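Local coordinates for protein acetyltransferase (Bacillus cereus, PDB 1Y9W) that probably transfers an acyl group, most likely acetyl from acetyl-CoA as in other GNAT-family enzymes, to an acceptor that is not known, at residues Y113-G122 and S132-L140. Numbering follows the deposited sequence.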
ATOM      1  N   TYR A 113     -18.032  -1.595  -1.927  1.00 22.76           N
ATOM      2  CA  TYR A 113     -17.580  -0.357  -1.300  1.00 22.62           C
ATOM      3  C   TYR A 113     -18.282   0.870  -1.867  1.00 22.73           C
ATOM      4  O   TYR A 113     -18.542   1.834  -1.147  1.00 22.83           O
ATOM      5  CB  TYR A 113     -16.071  -0.228  -1.480  1.00 21.50           C
ATOM      6  CG  TYR A 113     -15.330  -1.402  -0.898  1.00 20.79           C
ATOM      7  CD1 TYR A 113     -15.211  -1.559   0.479  1.00 21.12           C
ATOM      8  CD2 TYR A 113     -14.777  -2.374  -1.721  1.00 19.57           C
ATOM      9  CE1 TYR A 113     -14.556  -2.659   1.019  1.00 21.19           C
ATOM     10  CE2 TYR A 113     -14.121  -3.474  -1.194  1.00 19.90           C
ATOM     11  CZ  TYR A 113     -14.010  -3.612   0.177  1.00 21.59           C
ATOM     12  OH  TYR A 113     -13.325  -4.692   0.705  1.00 23.31           O
ATOM     13  N   LYS A 114     -18.576   0.819  -3.161  1.00 22.87           N
ATOM     14  CA  LYS A 114     -19.259   1.899  -3.855  1.00 26.09           C
ATOM     15  C   LYS A 114     -20.638   2.039  -3.211  1.00 26.30           C
ATOM     16  O   LYS A 114     -21.121   3.140  -2.958  1.00 26.84           O
ATOM     17  CB  LYS A 114     -19.384   1.530  -5.341  1.00 28.87           C
ATOM     18  CG  LYS A 114     -19.706   2.674  -6.294  1.00 32.43           C
ATOM     19  CD  LYS A 114     -21.155   3.079  -6.205  1.00 35.98           C
ATOM     20  CE  LYS A 114     -21.501   4.143  -7.235  1.00 38.79           C
ATOM     21  NZ  LYS A 114     -22.954   4.513  -7.155  1.00 41.24           N
ATOM     22  N   LYS A 115     -21.247   0.896  -2.933  1.00 26.50           N
ATOM     23  CA  LYS A 115     -22.568   0.822  -2.322  1.00 28.06           C
ATOM     24  C   LYS A 115     -22.525   1.290  -0.867  1.00 27.68           C
ATOM     25  O   LYS A 115     -23.550   1.631  -0.284  1.00 28.16           O
ATOM     26  CB  LYS A 115     -23.070  -0.625  -2.404  1.00 30.75           C
ATOM     27  CG  LYS A 115     -24.379  -0.891  -1.720  1.00 36.41           C
ATOM     28  CD  LYS A 115     -24.650  -2.386  -1.640  1.00 40.46           C
ATOM     29  CE  LYS A 115     -25.976  -2.682  -0.918  1.00 43.56           C
ATOM     30  NZ  LYS A 115     -25.983  -2.288   0.531  1.00 44.07           N
ATOM     31  N   HIS A 116     -21.333   1.322  -0.281  1.00 26.96           N
ATOM     32  CA  HIS A 116     -21.198   1.747   1.099  1.00 24.09           C
ATOM     33  C   HIS A 116     -20.648   3.142   1.300  1.00 24.25           C
ATOM     34  O   HIS A 116     -19.998   3.409   2.306  1.00 24.19           O
ATOM     35  CB  HIS A 116     -20.352   0.746   1.882  1.00 24.68           C
ATOM     36  CG  HIS A 116     -21.101  -0.492   2.268  1.00 25.57           C
ATOM     37  ND1 HIS A 116     -21.442  -1.468   1.357  1.00 25.43           N
ATOM     38  CD2 HIS A 116     -21.636  -0.876   3.451  1.00 26.39           C
ATOM     39  CE1 HIS A 116     -22.160  -2.400   1.962  1.00 27.04           C
ATOM     40  NE2 HIS A 116     -22.292  -2.063   3.233  1.00 28.09           N
ATOM     41  N   GLY A 117     -20.905   4.033   0.349  1.00 23.42           N
ATOM     42  CA  GLY A 117     -20.456   5.406   0.496  1.00 23.39           C
ATOM     43  C   GLY A 117     -19.013   5.742   0.165  1.00 24.38           C
ATOM     44  O   GLY A 117     -18.542   6.837   0.491  1.00 23.50           O
ATOM     45  N   TYR A 118     -18.301   4.814  -0.469  1.00 23.52           N
ATOM     46  CA  TYR A 118     -16.919   5.065  -0.847  1.00 21.25           C
ATOM     47  C   TYR A 118     -16.890   5.634  -2.256  1.00 20.96           C
ATOM     48  O   TYR A 118     -17.625   5.189  -3.136  1.00 20.39           O
ATOM     49  CB  TYR A 118     -16.106   3.774  -0.765  1.00 20.67           C
ATOM     50  CG  TYR A 118     -15.717   3.421   0.656  1.00 19.81           C
ATOM     51  CD1 TYR A 118     -14.540   3.917   1.225  1.00 18.69           C
ATOM     52  CD2 TYR A 118     -16.549   2.637   1.451  1.00 18.12           C
ATOM     53  CE1 TYR A 118     -14.204   3.638   2.551  1.00 18.05           C
ATOM     54  CE2 TYR A 118     -16.221   2.355   2.782  1.00 19.01           C
ATOM     55  CZ  TYR A 118     -15.051   2.859   3.322  1.00 17.99           C
ATOM     56  OH  TYR A 118     -14.737   2.583   4.632  1.00 20.36           O
ATOM     57  N   ARG A 119     -16.053   6.644  -2.453  1.00 21.15           N
ATOM     58  CA  ARG A 119     -15.931   7.288  -3.749  1.00 21.49           C
ATOM     59  C   ARG A 119     -14.644   6.816  -4.413  1.00 21.15           C
ATOM     60  O   ARG A 119     -13.573   6.872  -3.813  1.00 20.58           O
ATOM     61  CB  ARG A 119     -15.908   8.816  -3.578  1.00 21.92           C
ATOM     62  CG  ARG A 119     -15.771   9.591  -4.879  1.00 22.69           C
ATOM     63  CD  ARG A 119     -15.657  11.085  -4.630  1.00 23.61           C
ATOM     64  NE  ARG A 119     -14.387  11.453  -4.014  1.00 23.37           N
ATOM     65  CZ  ARG A 119     -13.269  11.689  -4.693  1.00 24.77           C
ATOM     66  NH1 ARG A 119     -13.265  11.603  -6.014  1.00 24.83           N
ATOM     67  NH2 ARG A 119     -12.149  11.999  -4.051  1.00 25.52           N
ATOM     68  N   GLU A 120     -14.751   6.336  -5.646  1.00 20.24           N
ATOM     69  CA  GLU A 120     -13.579   5.874  -6.373  1.00 18.77           C
ATOM     70  C   GLU A 120     -12.822   7.122  -6.821  1.00 17.71           C
ATOM     71  O   GLU A 120     -13.348   7.924  -7.590  1.00 18.19           O
ATOM     72  CB  GLU A 120     -14.014   5.047  -7.583  1.00 19.52           C
ATOM     73  CG  GLU A 120     -12.874   4.540  -8.445  1.00 22.63           C
ATOM     74  CD  GLU A 120     -13.367   3.858  -9.707  1.00 25.86           C
ATOM     75  OE1 GLU A 120     -13.966   2.769  -9.595  1.00 26.73           O
ATOM     76  OE2 GLU A 120     -13.173   4.420 -10.806  1.00 28.68           O
ATOM     77  N   TYR A 121     -11.598   7.301  -6.342  1.00 14.90           N
ATOM     78  CA  TYR A 121     -10.837   8.482  -6.719  1.00 14.30           C
ATOM     79  C   TYR A 121      -9.787   8.209  -7.784  1.00 14.68           C
ATOM     80  O   TYR A 121      -9.185   9.132  -8.330  1.00 16.59           O
ATOM     81  CB  TYR A 121     -10.190   9.106  -5.472  1.00 15.07           C
ATOM     82  CG  TYR A 121      -9.075   8.298  -4.835  1.00 14.26           C
ATOM     83  CD1 TYR A 121      -7.771   8.383  -5.309  1.00 14.15           C
ATOM     84  CD2 TYR A 121      -9.326   7.463  -3.743  1.00 15.19           C
ATOM     85  CE1 TYR A 121      -6.736   7.661  -4.709  1.00 13.74           C
ATOM     86  CE2 TYR A 121      -8.299   6.735  -3.140  1.00 13.71           C
ATOM     87  CZ  TYR A 121      -7.005   6.844  -3.629  1.00 14.31           C
ATOM     88  OH  TYR A 121      -5.974   6.156  -3.029  1.00 13.00           O
ATOM     89  N   GLY A 122      -9.567   6.935  -8.079  1.00 13.22           N
ATOM     90  CA  GLY A 122      -8.581   6.580  -9.081  1.00 14.65           C
ATOM     91  C   GLY A 122      -8.764   5.154  -9.549  1.00 14.86           C
ATOM     92  O   GLY A 122      -9.396   4.352  -8.875  1.00 15.63           O
ATOM     93  N   SER A 132      -8.723  -4.826 -13.312  1.00 15.26           N
ATOM     94  CA  SER A 132      -8.433  -3.441 -12.959  1.00 15.22           C
ATOM     95  C   SER A 132      -8.430  -3.254 -11.441  1.00 14.39           C
ATOM     96  O   SER A 132      -8.925  -4.094 -10.695  1.00 13.63           O
ATOM     97  CB  SER A 132      -9.431  -2.484 -13.625  1.00 15.02           C
ATOM     98  OG  SER A 132     -10.766  -2.818 -13.318  1.00 20.16           O
ATOM     99  N   GLN A 133      -7.848  -2.155 -10.987  1.00 14.33           N
ATOM    100  CA  GLN A 133      -7.768  -1.882  -9.563  1.00 14.40           C
ATOM    101  C   GLN A 133      -8.420  -0.535  -9.280  1.00 15.32           C
ATOM    102  O   GLN A 133      -8.068   0.479  -9.885  1.00 14.78           O
ATOM    103  CB  GLN A 133      -6.296  -1.891  -9.124  1.00 14.20           C
ATOM    104  CG  GLN A 133      -6.077  -1.601  -7.655  1.00 15.57           C
ATOM    105  CD  GLN A 133      -4.622  -1.730  -7.234  1.00 15.75           C
ATOM    106  OE1 GLN A 133      -3.704  -1.616  -8.048  1.00 14.79           O
ATOM    107  NE2 GLN A 133      -4.407  -1.944  -5.944  1.00 16.01           N
ATOM    108  N   HIS A 134      -9.376  -0.530  -8.359  1.00 15.92           N
ATOM    109  CA  HIS A 134     -10.086   0.693  -8.016  1.00 16.89           C
ATOM    110  C   HIS A 134      -9.767   1.218  -6.625  1.00 17.13           C
ATOM    111  O   HIS A 134      -9.851   0.494  -5.639  1.00 16.70           O
ATOM    112  CB  HIS A 134     -11.576   0.452  -8.176  1.00 17.26           C
ATOM    113  CG  HIS A 134     -11.929  -0.115  -9.512  1.00 17.76           C
ATOM    114  ND1 HIS A 134     -11.790  -1.454  -9.810  1.00 17.71           N
ATOM    115  CD2 HIS A 134     -12.319   0.487 -10.661  1.00 14.43           C
ATOM    116  CE1 HIS A 134     -12.077  -1.651 -11.084  1.00 18.02           C
ATOM    117  NE2 HIS A 134     -12.400  -0.489 -11.623  1.00 15.99           N
ATOM    118  N   PHE A 135      -9.392   2.491  -6.571  1.00 17.20           N
ATOM    119  CA  PHE A 135      -9.021   3.154  -5.330  1.00 17.33           C
ATOM    120  C   PHE A 135     -10.158   3.997  -4.776  1.00 16.96           C
ATOM    121  O   PHE A 135     -10.657   4.915  -5.438  1.00 15.13           O
ATOM    122  CB  PHE A 135      -7.769   3.989  -5.580  1.00 17.13           C
ATOM    123  CG  PHE A 135      -6.572   3.153  -5.936  1.00 19.01           C
ATOM    124  CD1 PHE A 135      -5.554   2.933  -5.007  1.00 18.95           C
ATOM    125  CD2 PHE A 135      -6.498   2.517  -7.177  1.00 18.18           C
ATOM    126  CE1 PHE A 135      -4.475   2.082  -5.311  1.00 19.77           C
ATOM    127  CE2 PHE A 135      -5.429   1.665  -7.492  1.00 18.83           C
ATOM    128  CZ  PHE A 135      -4.417   1.445  -6.560  1.00 19.23           C
ATOM    129  N   PHE A 136     -10.559   3.667  -3.551  1.00 16.81           N
ATOM    130  CA  PHE A 136     -11.666   4.341  -2.883  1.00 17.28           C
ATOM    131  C   PHE A 136     -11.285   5.172  -1.663  1.00 18.96           C
ATOM    132  O   PHE A 136     -10.232   4.990  -1.058  1.00 18.38           O
ATOM    133  CB  PHE A 136     -12.724   3.320  -2.439  1.00 17.28           C
ATOM    134  CG  PHE A 136     -13.431   2.626  -3.575  1.00 18.17           C
ATOM    135  CD1 PHE A 136     -12.922   1.444  -4.116  1.00 17.56           C
ATOM    136  CD2 PHE A 136     -14.616   3.148  -4.092  1.00 15.97           C
ATOM    137  CE1 PHE A 136     -13.586   0.787  -5.163  1.00 18.67           C
ATOM    138  CE2 PHE A 136     -15.290   2.504  -5.134  1.00 18.37           C
ATOM    139  CZ  PHE A 136     -14.776   1.320  -5.672  1.00 17.34           C
ATOM    140  N   GLU A 137     -12.175   6.095  -1.318  1.00 21.12           N
ATOM    141  CA  GLU A 137     -12.003   6.952  -0.163  1.00 21.98           C
ATOM    142  C   GLU A 137     -13.379   7.305   0.381  1.00 21.84           C
ATOM    143  O   GLU A 137     -14.378   7.301  -0.337  1.00 20.62           O
ATOM    144  CB  GLU A 137     -11.263   8.250  -0.516  1.00 22.94           C
ATOM    145  CG  GLU A 137     -12.084   9.242  -1.326  1.00 27.70           C
ATOM    146  CD  GLU A 137     -11.755  10.684  -0.982  1.00 31.72           C
ATOM    147  OE1 GLU A 137     -10.561  10.993  -0.801  1.00 32.45           O
ATOM    148  OE2 GLU A 137     -12.688  11.513  -0.900  1.00 35.34           O
ATOM    149  N   LYS A 138     -13.405   7.590   1.674  1.00 23.22           N
ATOM    150  CA  LYS A 138     -14.606   7.993   2.372  1.00 23.99           C
ATOM    151  C   LYS A 138     -14.123   8.942   3.456  1.00 25.60           C
ATOM    152  O   LYS A 138     -13.244   8.600   4.254  1.00 25.50           O
ATOM    153  CB  LYS A 138     -15.323   6.803   3.006  1.00 22.64           C
ATOM    154  CG  LYS A 138     -16.442   7.243   3.933  1.00 22.78           C
ATOM    155  CD  LYS A 138     -17.141   6.088   4.610  1.00 20.55           C
ATOM    156  CE  LYS A 138     -18.159   5.436   3.699  1.00 20.71           C
ATOM    157  NZ  LYS A 138     -18.956   4.421   4.458  1.00 20.99           N
ATOM    158  N   ARG A 139     -14.676  10.147   3.449  1.00 27.04           N
ATOM    159  CA  ARG A 139     -14.314  11.165   4.417  1.00 28.59           C
ATOM    160  C   ARG A 139     -15.197  10.975   5.636  1.00 29.42           C
ATOM    161  O   ARG A 139     -16.401  10.757   5.499  1.00 28.96           O
ATOM    162  CB  ARG A 139     -14.529  12.545   3.799  1.00 28.57           C
ATOM    163  CG  ARG A 139     -13.673  12.778   2.571  1.00 27.19           C
ATOM    164  CD  ARG A 139     -12.238  13.007   2.973  1.00 28.63           C
ATOM    165  NE  ARG A 139     -11.341  13.072   1.826  1.00 28.13           N
ATOM    166  CZ  ARG A 139     -10.103  13.556   1.881  1.00 28.32           C
ATOM    167  NH1 ARG A 139      -9.624  14.023   3.028  1.00 30.03           N
ATOM    168  NH2 ARG A 139      -9.340  13.564   0.796  1.00 26.61           N
ATOM    169  N   LEU A 140     -14.595  11.036   6.820  1.00 30.71           N
ATOM    170  CA  LEU A 140     -15.348  10.855   8.057  1.00 34.28           C
ATOM    171  C   LEU A 140     -15.766  12.189   8.679  1.00 36.60           C
ATOM    172  O   LEU A 140     -15.270  13.243   8.219  1.00 38.35           O
ATOM    173  CB  LEU A 140     -14.521  10.049   9.069  1.00 33.63           C
ATOM    174  CG  LEU A 140     -14.204   8.592   8.720  1.00 31.72           C
ATOM    175  CD1 LEU A 140     -13.413   7.946   9.855  1.00 31.56           C
ATOM    176  CD2 LEU A 140     -15.506   7.838   8.480  1.00 32.97           C
ATOM    177  OXT LEU A 140     -16.584  12.159   9.626  1.00 38.82           O
TER
HETATM  178  O   HOH W   1     -15.100  11.206  -0.988  1.00 52.03           O
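Phe135 is paired with two residues at once, Tyr121 and Gly122, at a classic beta bulge in the antiparallel hairpin that closes the GNAT fold, strand 119-124 pairing with the C-terminal strand 133-139. Phe135 O takes the Tyr121 N-H at 2.7 Å and a weak second bond from Gly122 N, while Phe135 N returns a bond to Gly122 O. Tyr121 CG stands between its own backbone N and carbonyl carbon (chi1 69°), which brings one ring face against Phe135 CB, a CH-pi contact with Tyr121 CZ 3.5 Å from that carbon. Phe136 O meets the same ring at its edge. Across the dimer interface, Tyr121 and Phe135 meet the Phe135 and Tyr121 rings of the second subunit.

On the other side of the sheet, Phe136 lies under the end of helix 110-115. Tyr113 CB sits over the centre of its ring, and Tyr118 CB comes within 3.7 Å of Phe136 CD2. The Glu120 side chain passes the ring as well, CB to CE2.

Back on the face of Phe135, Arg119 and Glu137 run side by side, yet their guanidinium and carboxylate planes stand 76° apart. Arg119 NH2 reaches Glu137 OE2 at 3.2 Å, a salt bridge whose hydrogen bond is weak, with the oxygen at the edge of the guanidinium and near its plane. Arg139 adds further weak bonds to both carboxylate oxygens, so two arginines probably stabilise the charged form of Glu137.

Lys138 crosses the Tyr118 ring nearly at a right angle, with CB and CE over one face, Lys138 CE 4.0 Å from the centroid. A bend at chi3 (-80°) brings the ammonium, also salt-bridged to Glu89, to the loop after the helix, where Lys138 NZ bonds His116 O at 2.6 Å, nearly in line with the carbonyl.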